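Local coordinates for protein phytochromobilin synthase (Solanum lycopersicum, PDB 6KME) that binds biliverdin IX alpha and probably reduces it with electrons from ferredoxin, a step in making the chromophore of phytochrome, at residues 155-158 with 159-162; 166-169 with 170-173; 270-273 with 274-278. The protein carries 1 engineered substitution. One frame throughout, in Å; residues are numbered along the deposited sequence.

Interaction 1: 155-158 with 159-162; sequences LKYS and KLLP
Tyr157 O takes the backbone N-H groups of both Leu160 and Leu161, a forked acceptance in the last part of helix 151-160, where the chain passes into the loop at 161-162. The bond from Leu161 N to Tyr157 O is 2.8 Å long and runs nearly along the C=O axis, whereas the one from Leu160 N to the same oxygen is weak at 3.1 Å and bent to 122° at the hydrogen. Ser158 OG folds back along the helix to donate to Leu155 O, 3.2 Å away. A chi1 of 80° sets the hydroxyl between its own N and carbonyl carbon, and it meets that oxygen tilted out of the carbonyl plane. Lys159 lies alongside the same carbonyl: its CG is 3.3 Å from Leu155 O, and its extended chain carries CE to 4.0 Å from Leu155 CG. On another side of the turn, Leu160 CD1 lies 4.0 Å from Tyr157 CD1, the two side chains crossing at a slant. The Tyr157 hydroxyl is satisfied by Asp200, which also forms a weak, long ion pair with Lys156 NZ.

Tyr157 thus binds the end of helix 151-160 to helix 188-211, where its ring also meets Ala197 and Tyr201. Leu161 touches Val193 of that helix and Ile180 and Phe184 of strand 180-185, at one margin of the seven-stranded antiparallel sheet, while Pro162 O accepts from Thr182 OG1.

Interaction 2: 166-169 with 170-173; sequences KLTS and ESLR. With BLA (biliverdine IX alpha), chain B.
Thr168 O accepts from Ser171 N at 3.1 Å and Ser169 O from Leu172 N at 3.2 Å, two successive i to i+3 bonds that coil the chain as it leaves the short strand 167-168. In both, the donor sits well above the carbonyl plane; 170-173 keep helical backbone angles without the regular helix bonds. The turn brings the side chains of Thr168 and Ser171 together, with Thr168 CB 3.6 Å from Ser171 OG, and both hydroxyls reach biliverdin. One propionate of the bilin is gripped twice by Thr168: the backbone N donates to BLA O1A at 2.9 Å and nearly straight (165°), while OG1 donates to BLA O2A at 2.6 Å. With chi1 at -66°, OG1 lies beside its own backbone N, which lets both donors face one carboxylate. Ser171 OG gives its hydrogen to the lactam oxygen BLA OB, 2.7 Å away. The Glu170 carboxylate is taken by Ser293 OG and Ile295 N. Leu167 pairs by backbone with Ser298. Together with Asn116 and Arg292, which also bond to the pigment, this turn forms part of the substrate pocket of a ferredoxin-dependent bilin reductase.

Interaction 3: 270-273 with 274-278; sequences GNKT and FLDYF
A helix N-cap, accompanied by a CH-pi contact, joins the loop residues Lys272 and Thr273 to Asp276 and Tyr277 of the short helix 274-277, on the protein surface beside the long helix 218-238. Thr273 is the cap. Its OG1 accepts from Asp276 N at 3.1 Å, and in return Thr273 N donates to Asp276 OD2 at 2.9 Å. The latter bond is almost straight at the hydrogen (169°), although the N-H meets the carboxylate from above its plane. A Thr273 chi1 of 65° places OG1 between backbone N and carbonyl carbon, facing the first turn, where it fills the place of a missing helical acceptor. Thr273 O in turn accepts from Tyr277 N at 3.2 Å.

Lys272 crosses the Tyr277 ring at about a right angle. Its CB makes a CH-pi contact 4.0 Å from the ring centroid, over one face, and CD approaches Tyr277 CE1 to 3.7 Å. The ammonium continues past to a salt bridge with Glu226, while Tyr277 OH is hydrogen-bonded to His229, so two bonds tie this turn to helix 218-238. An alanine in place of Tyr277 would probably leave His229 without this partner and the methylenes of Lys272 without the ring face beneath them. Phe278 CD2 lies over a face of the Phe274 ring, toward its rim; Phe274 also meets Tyr281, and Phe278 meets Trp234, edge-to-face. The reciprocal bonds between Thr273 and Asp276 make the arrangement a capping box.

In the fold
From the N terminus the three contacts follow one another in series, none nested or crossed, and each closes only a local turn. Interaction 1 sets the last part of helix 151-160 against helix 188-211 and the outermost strand 180-185 of the large sheet. The chain then leads directly to interaction 2, its centre about 19 Å away, where strand 167-168 pairs with 297-298 and the chain then turns beside the bilin. Roughly a hundred residues later, after helices 188-211 to 251-262, interaction 3 starts helix 274-277 against helix 218-238. It lies across the chain's centre from interaction 1; toward interaction 2, in one of two modelled conformers of Arg173, its NH1 packs 3.7 Å from Phe278 CD1, a tentative touch.

Interaction 1: 155-158 with 159-162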
loop_
_atom_site.group_PDB
_atom_site.type_symbol
_atom_site.label_atom_id
_atom_site.label_comp_id
_atom_site.label_asym_id
_atom_site.label_seq_id
_atom_site.Cartn_x
_atom_site.Cartn_y
_atom_site.Cartn_z
ATOM N N LEU A 155 -13.271 -2.993 12.868
ATOM C CA LEU A 155 -14.277 -2.244 13.610
ATOM C C LEU A 155 -13.642 -1.435 14.737
ATOM O O LEU A 155 -14.071 -0.309 15.019
ATOM C CB LEU A 155 -15.339 -3.202 14.150
ATOM C CG LEU A 155 -16.691 -2.604 14.524
ATOM C CD1 LEU A 155 -17.299 -1.874 13.342
ATOM C CD2 LEU A 155 -17.619 -3.698 15.019
ATOM N N LYS A 156 -12.610 -1.985 15.381
ATOM C CA LYS A 156 -11.938 -1.285 16.476
ATOM C C LYS A 156 -11.413 0.074 16.032
ATOM O O LYS A 156 -11.599 1.081 16.723
ATOM C CB LYS A 156 -10.792 -2.141 17.016
ATOM C CG LYS A 156 -10.021 -1.524 18.173
ATOM C CD LYS A 156 -8.809 -2.384 18.525
ATOM C CE LYS A 156 -8.189 -1.986 19.860
ATOM N NZ LYS A 156 -6.918 -2.733 20.107
ATOM N N TYR A 157 -10.750 0.127 14.878
ATOM C CA TYR A 157 -10.101 1.367 14.472
ATOM C C TYR A 157 -10.972 2.250 13.592
ATOM O O TYR A 157 -10.746 3.466 13.543
ATOM C CB TYR A 157 -8.779 1.050 13.777
ATOM C CG TYR A 157 -7.753 0.618 14.789
ATOM C CD1 TYR A 157 -7.151 1.553 15.617
ATOM C CD2 TYR A 157 -7.429 -0.722 14.962
ATOM C CE1 TYR A 157 -6.237 1.180 16.564
ATOM C CE2 TYR A 157 -6.506 -1.110 15.909
ATOM C CZ TYR A 157 -5.914 -0.149 16.706
ATOM O OH TYR A 157 -5.000 -0.504 17.659
ATOM N N SER A 158 -11.972 1.681 12.914
ATOM C CA SER A 158 -12.908 2.515 12.168
ATOM C C SER A 158 -13.638 3.484 13.091
ATOM O O SER A 158 -14.062 4.561 12.656
ATOM C CB SER A 158 -13.910 1.643 11.412
ATOM O OG SER A 158 -14.934 1.198 12.291
ATOM N N LYS A 159 -13.789 3.126 14.367
ATOM C CA LYS A 159 -14.413 4.043 15.315
ATOM C C LYS A 159 -13.463 5.168 15.711
ATOM O O LYS A 159 -13.888 6.317 15.862
ATOM C CB LYS A 159 -14.881 3.280 16.555
ATOM C CG LYS A 159 -15.894 2.188 16.262
ATOM C CD LYS A 159 -16.337 1.490 17.537
ATOM C CE LYS A 159 -17.231 0.297 17.236
ATOM N NZ LYS A 159 -17.668 -0.392 18.482
ATOM N N LEU A 160 -12.173 4.858 15.853
ATOM C CA LEU A 160 -11.177 5.801 16.352
ATOM C C LEU A 160 -10.552 6.662 15.261
ATOM O O LEU A 160 -10.065 7.758 15.556
ATOM C CB LEU A 160 -10.051 5.042 17.067
ATOM C CG LEU A 160 -10.422 4.031 18.149
ATOM C CD1 LEU A 160 -9.162 3.340 18.619
ATOM C CD2 LEU A 160 -11.126 4.715 19.304
ATOM N N LEU A 161 -10.503 6.166 14.024
ATOM C CA LEU A 161 -9.893 6.845 12.880
ATOM C C LEU A 161 -10.969 6.922 11.803
ATOM O O LEU A 161 -11.107 5.999 10.980
ATOM C CB LEU A 161 -8.648 6.102 12.384
ATOM C CG LEU A 161 -7.448 5.992 13.343
ATOM C CD1 LEU A 161 -6.408 4.972 12.873
ATOM C CD2 LEU A 161 -6.786 7.363 13.550
ATOM N N PRO A 162 -11.729 8.014 11.747
ATOM C CA PRO A 162 -12.945 8.035 10.924
ATOM C C PRO A 162 -12.669 8.042 9.427
ATOM O O PRO A 162 -11.624 8.507 8.957
ATOM C CB PRO A 162 -13.632 9.335 11.358
ATOM C CG PRO A 162 -12.507 10.208 11.819
ATOM C CD PRO A 162 -11.534 9.275 12.486
#

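Interaction 2: 166-169 with 170-173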
loop_
_atom_site.group_PDB
_atom_site.type_symbol
_atom_site.label_atom_id
_atom_site.label_comp_id
_atom_site.label_asym_id
_atom_site.label_seq_id
_atom_site.Cartn_x
_atom_site.Cartn_y
_atom_site.Cartn_z
ATOM N N LYS A 166 -14.804 11.292 0.545
ATOM C CA LYS A 166 -14.777 10.908 -0.861
ATOM C C LYS A 166 -13.346 10.691 -1.344
ATOM O O LYS A 166 -12.418 11.408 -0.949
ATOM C CB LYS A 166 -15.472 11.978 -1.715
ATOM C CG LYS A 166 -16.961 12.121 -1.421
ATOM C CD LYS A 166 -17.594 13.285 -2.221
ATOM C CE LYS A 166 -19.014 13.564 -1.726
ATOM N NZ LYS A 166 -19.626 14.720 -2.408
ATOM N N LEU A 167 -13.161 9.676 -2.192
ATOM C CA LEU A 167 -11.835 9.332 -2.690
ATOM C C LEU A 167 -11.966 8.744 -4.089
ATOM O O LEU A 167 -13.044 8.305 -4.499
ATOM C CB LEU A 167 -11.106 8.341 -1.757
ATOM C CG LEU A 167 -11.548 6.857 -1.770
ATOM C CD1 LEU A 167 -10.525 5.979 -1.047
ATOM C CD2 LEU A 167 -12.931 6.668 -1.159
ATOM N N THR A 168 -10.852 8.747 -4.821
ATOM C CA THR A 168 -10.773 8.139 -6.148
ATOM C C THR A 168 -11.513 6.800 -6.182
ATOM O O THR A 168 -11.206 5.892 -5.399
ATOM C CB THR A 168 -9.290 7.958 -6.503
ATOM O OG1 THR A 168 -8.668 9.246 -6.633
ATOM C CG2 THR A 168 -9.080 7.130 -7.791
ATOM N N SER A 169 -12.540 6.687 -7.050
ATOM C CA SER A 169 -13.404 5.505 -6.989
ATOM C C SER A 169 -12.646 4.234 -7.363
ATOM O O SER A 169 -12.900 3.168 -6.791
ATOM C CB SER A 169 -14.622 5.670 -7.902
ATOM O OG SER A 169 -15.582 6.554 -7.339
ATOM N N GLU A 170 -11.711 4.330 -8.314
ATOM C CA GLU A 170 -10.920 3.173 -8.728
ATOM C C GLU A 170 -10.041 2.632 -7.601
ATOM O O GLU A 170 -9.623 1.469 -7.661
ATOM C CB GLU A 170 -10.057 3.536 -9.946
ATOM C CG GLU A 170 -10.855 3.784 -11.230
ATOM C CD GLU A 170 -11.379 5.231 -11.369
ATOM O OE1 GLU A 170 -11.298 6.006 -10.396
ATOM O OE2 GLU A 170 -11.839 5.602 -12.468
ATOM N N SER A 171 -9.746 3.444 -6.578
ATOM C CA SER A 171 -8.928 2.966 -5.464
ATOM C C SER A 171 -9.644 1.891 -4.653
ATOM O O SER A 171 -8.986 0.995 -4.100
ATOM C CB SER A 171 -8.520 4.135 -4.561
ATOM O OG SER A 171 -7.649 5.025 -5.252
ATOM N N LEU A 172 -10.983 1.925 -4.607
ATOM C CA LEU A 172 -11.722 0.932 -3.830
ATOM C C LEU A 172 -11.555 -0.473 -4.387
ATOM O O LEU A 172 -11.701 -1.450 -3.642
ATOM C CB LEU A 172 -13.209 1.276 -3.771
ATOM C CG LEU A 172 -13.761 2.143 -2.636
ATOM C CD1 LEU A 172 -15.198 1.720 -2.374
ATOM C CD2 LEU A 172 -12.971 2.053 -1.363
ATOM N N ARG A 173 -11.287 -0.602 -5.690
ATOM C CA ARG A 173 -10.995 -1.903 -6.295
ATOM C C ARG A 173 -9.914 -2.652 -5.527
ATOM O O ARG A 173 -9.848 -3.883 -5.586
ATOM C CB ARG A 173 -10.542 -1.728 -7.759
ATOM C CG ARG A 173 -11.541 -1.007 -8.684
ATOM C CD ARG A 173 -10.931 -0.554 -10.039
ATOM N NE ARG A 173 -11.942 0.085 -10.899
ATOM C CZ ARG A 173 -11.721 0.538 -12.134
ATOM N NH1 ARG A 173 -10.511 0.433 -12.673
ATOM N NH2 ARG A 173 -12.710 1.105 -12.835
HETATM C CHA BLA B . -3.810 11.645 -0.790
HETATM N NA BLA B . -3.431 9.081 -0.854
HETATM C C1A BLA B . -4.271 10.204 -0.933
HETATM C C2A BLA B . -5.628 9.718 -1.190
HETATM C C3A BLA B . -5.557 8.258 -1.267
HETATM C C4A BLA B . -4.186 7.889 -1.057
HETATM C CMA BLA B . -6.682 7.246 -1.498
HETATM C CAA BLA B . -6.839 10.676 -1.371
HETATM C CBA BLA B . -6.832 11.220 -2.774
HETATM C CGA BLA B . -7.645 10.280 -3.738
HETATM O O1A BLA B . -8.744 10.072 -3.315
HETATM O O2A BLA B . -7.029 9.953 -4.710
HETATM C CHB BLA B . -3.566 6.486 -1.007
HETATM N NB BLA B . -4.661 5.278 -2.810
HETATM C C1B BLA B . -3.640 5.370 -1.836
HETATM C C2B BLA B . -3.152 3.863 -1.726
HETATM C C3B BLA B . -3.690 3.113 -2.765
HETATM C C4B BLA B . -4.645 4.040 -3.521
HETATM C CMB BLA B . -2.043 3.497 -0.757
HETATM O OB BLA B . -5.285 3.884 -4.548
HETATM C CAB BLA B . -3.667 1.705 -3.306
HETATM C CBB BLA B . -4.160 1.034 -4.373
HETATM N NC BLA B . 1.114 9.772 -0.190
HETATM C C1C BLA B . 1.907 8.609 -0.056
HETATM C C2C BLA B . 3.360 9.087 -0.176
HETATM C C3C BLA B . 3.329 10.469 -0.363
HETATM C C4C BLA B . 1.859 10.952 -0.378
HETATM C CMC BLA B . 4.484 8.048 -0.081
HETATM O OC BLA B . 1.328 7.548 0.112
HETATM C CAC BLA B . 4.514 11.352 -0.531
HETATM C CBC BLA B . 5.727 11.179 -1.100
HETATM C CHD BLA B . 1.202 12.145 -0.529
HETATM N ND BLA B . -1.300 11.480 -0.634
HETATM C C1D BLA B . -0.297 12.357 -0.645
HETATM C C2D BLA B . -0.779 13.789 -0.791
HETATM C C3D BLA B . -2.159 13.737 -0.861
HETATM C C4D BLA B . -2.558 12.235 -0.765
HETATM C CMD BLA B . 0.215 14.935 -0.833
HETATM C CAD BLA B . -3.233 14.821 -1.011
HETATM C CBD BLA B . -3.271 15.457 -2.387
HETATM C CGD BLA B . -3.801 14.511 -3.552
HETATM O O1D BLA B . -3.045 14.519 -4.508
HETATM O O2D BLA B . -4.859 13.952 -3.295
#

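Interaction 3: 270-273 with 274-278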
loop_
_atom_site.group_PDB
_atom_site.type_symbol
_atom_site.label_atom_id
_atom_site.label_comp_id
_atom_site.label_asym_id
_atom_site.label_seq_id
_atom_site.Cartn_x
_atom_site.Cartn_y
_atom_site.Cartn_z
ATOM N N GLY A 270 5.160 -9.069 -15.455
ATOM C CA GLY A 270 4.171 -9.109 -16.522
ATOM C C GLY A 270 4.533 -8.122 -17.611
ATOM O O GLY A 270 5.376 -7.239 -17.425
ATOM N N ASN A 271 3.866 -8.284 -18.756
ATOM C CA ASN A 271 4.091 -7.453 -19.933
ATOM C C ASN A 271 2.962 -6.467 -20.216
ATOM O O ASN A 271 3.164 -5.538 -21.003
ATOM C CB ASN A 271 4.294 -8.330 -21.179
ATOM C CG ASN A 271 5.566 -9.142 -21.118
ATOM O OD1 ASN A 271 6.591 -8.674 -20.612
ATOM N ND2 ASN A 271 5.510 -10.372 -21.629
ATOM N N LYS A 272 1.789 -6.641 -19.614
ATOM C CA LYS A 272 0.682 -5.734 -19.883
ATOM C C LYS A 272 0.985 -4.328 -19.378
ATOM O O LYS A 272 1.634 -4.141 -18.340
ATOM C CB LYS A 272 -0.601 -6.260 -19.245
ATOM C CG LYS A 272 -1.150 -7.518 -19.906
ATOM C CD LYS A 272 -2.441 -7.966 -19.226
ATOM C CE LYS A 272 -2.941 -9.298 -19.783
ATOM N NZ LYS A 272 -4.248 -9.688 -19.177
ATOM N N THR A 273 0.515 -3.332 -20.131
ATOM C CA THR A 273 0.634 -1.931 -19.763
ATOM C C THR A 273 -0.536 -1.505 -18.881
ATOM O O THR A 273 -1.535 -2.212 -18.741
ATOM C CB THR A 273 0.665 -1.041 -21.008
ATOM O OG1 THR A 273 -0.590 -1.147 -21.688
ATOM C CG2 THR A 273 1.781 -1.472 -21.945
ATOM N N PHE A 274 -0.395 -0.318 -18.283
ATOM C CA PHE A 274 -1.513 0.304 -17.580
ATOM C C PHE A 274 -2.761 0.359 -18.463
ATOM O O PHE A 274 -3.856 0.005 -18.016
ATOM C CB PHE A 274 -1.104 1.699 -17.099
ATOM C CG PHE A 274 -2.177 2.422 -16.329
ATOM C CD1 PHE A 274 -2.278 2.278 -14.959
ATOM C CD2 PHE A 274 -3.090 3.241 -16.983
ATOM C CE1 PHE A 274 -3.271 2.949 -14.243
ATOM C CE2 PHE A 274 -4.093 3.903 -16.276
ATOM C CZ PHE A 274 -4.180 3.756 -14.903
ATOM N N LEU A 275 -2.618 0.747 -19.736
ATOM C CA LEU A 275 -3.815 0.814 -20.582
ATOM C C LEU A 275 -4.363 -0.565 -20.946
ATOM O O LEU A 275 -5.561 -0.684 -21.232
ATOM C CB LEU A 275 -3.537 1.627 -21.848
ATOM C CG LEU A 275 -3.360 3.145 -21.631
ATOM C CD1 LEU A 275 -3.112 3.843 -22.997
ATOM C CD2 LEU A 275 -4.553 3.773 -20.902
ATOM N N ASP A 276 -3.536 -1.614 -20.927
ATOM C CA ASP A 276 -4.073 -2.960 -21.108
ATOM C C ASP A 276 -5.025 -3.328 -19.974
ATOM O O ASP A 276 -6.059 -3.965 -20.204
ATOM C CB ASP A 276 -2.941 -3.991 -21.196
ATOM C CG ASP A 276 -2.158 -3.903 -22.487
ATOM O OD1 ASP A 276 -2.717 -3.462 -23.517
ATOM O OD2 ASP A 276 -0.969 -4.283 -22.468
ATOM N N TYR A 277 -4.690 -2.942 -18.740
ATOM C CA TYR A 277 -5.533 -3.286 -17.596
ATOM C C TYR A 277 -6.700 -2.319 -17.442
ATOM O O TYR A 277 -7.789 -2.719 -17.013
ATOM C CB TYR A 277 -4.723 -3.274 -16.296
ATOM C CG TYR A 277 -3.693 -4.366 -16.134
ATOM C CD1 TYR A 277 -4.075 -5.706 -16.014
ATOM C CD2 TYR A 277 -2.336 -4.057 -16.057
ATOM C CE1 TYR A 277 -3.127 -6.715 -15.864
ATOM C CE2 TYR A 277 -1.380 -5.061 -15.894
ATOM C CZ TYR A 277 -1.787 -6.386 -15.792
ATOM O OH TYR A 277 -0.848 -7.381 -15.630
ATOM N N PHE A 278 -6.485 -1.039 -17.748
ATOM C CA PHE A 278 -7.468 0.014 -17.482
ATOM C C PHE A 278 -7.706 0.824 -18.760
ATOM O O PHE A 278 -7.323 1.998 -18.855
ATOM C CB PHE A 278 -7.002 0.885 -16.310
ATOM C CG PHE A 278 -6.492 0.074 -15.121
ATOM C CD1 PHE A 278 -7.382 -0.593 -14.284
ATOM C CD2 PHE A 278 -5.129 -0.048 -14.875
ATOM C CE1 PHE A 278 -6.922 -1.360 -13.214
ATOM C CE2 PHE A 278 -4.656 -0.817 -13.803
ATOM C CZ PHE A 278 -5.551 -1.481 -12.978
#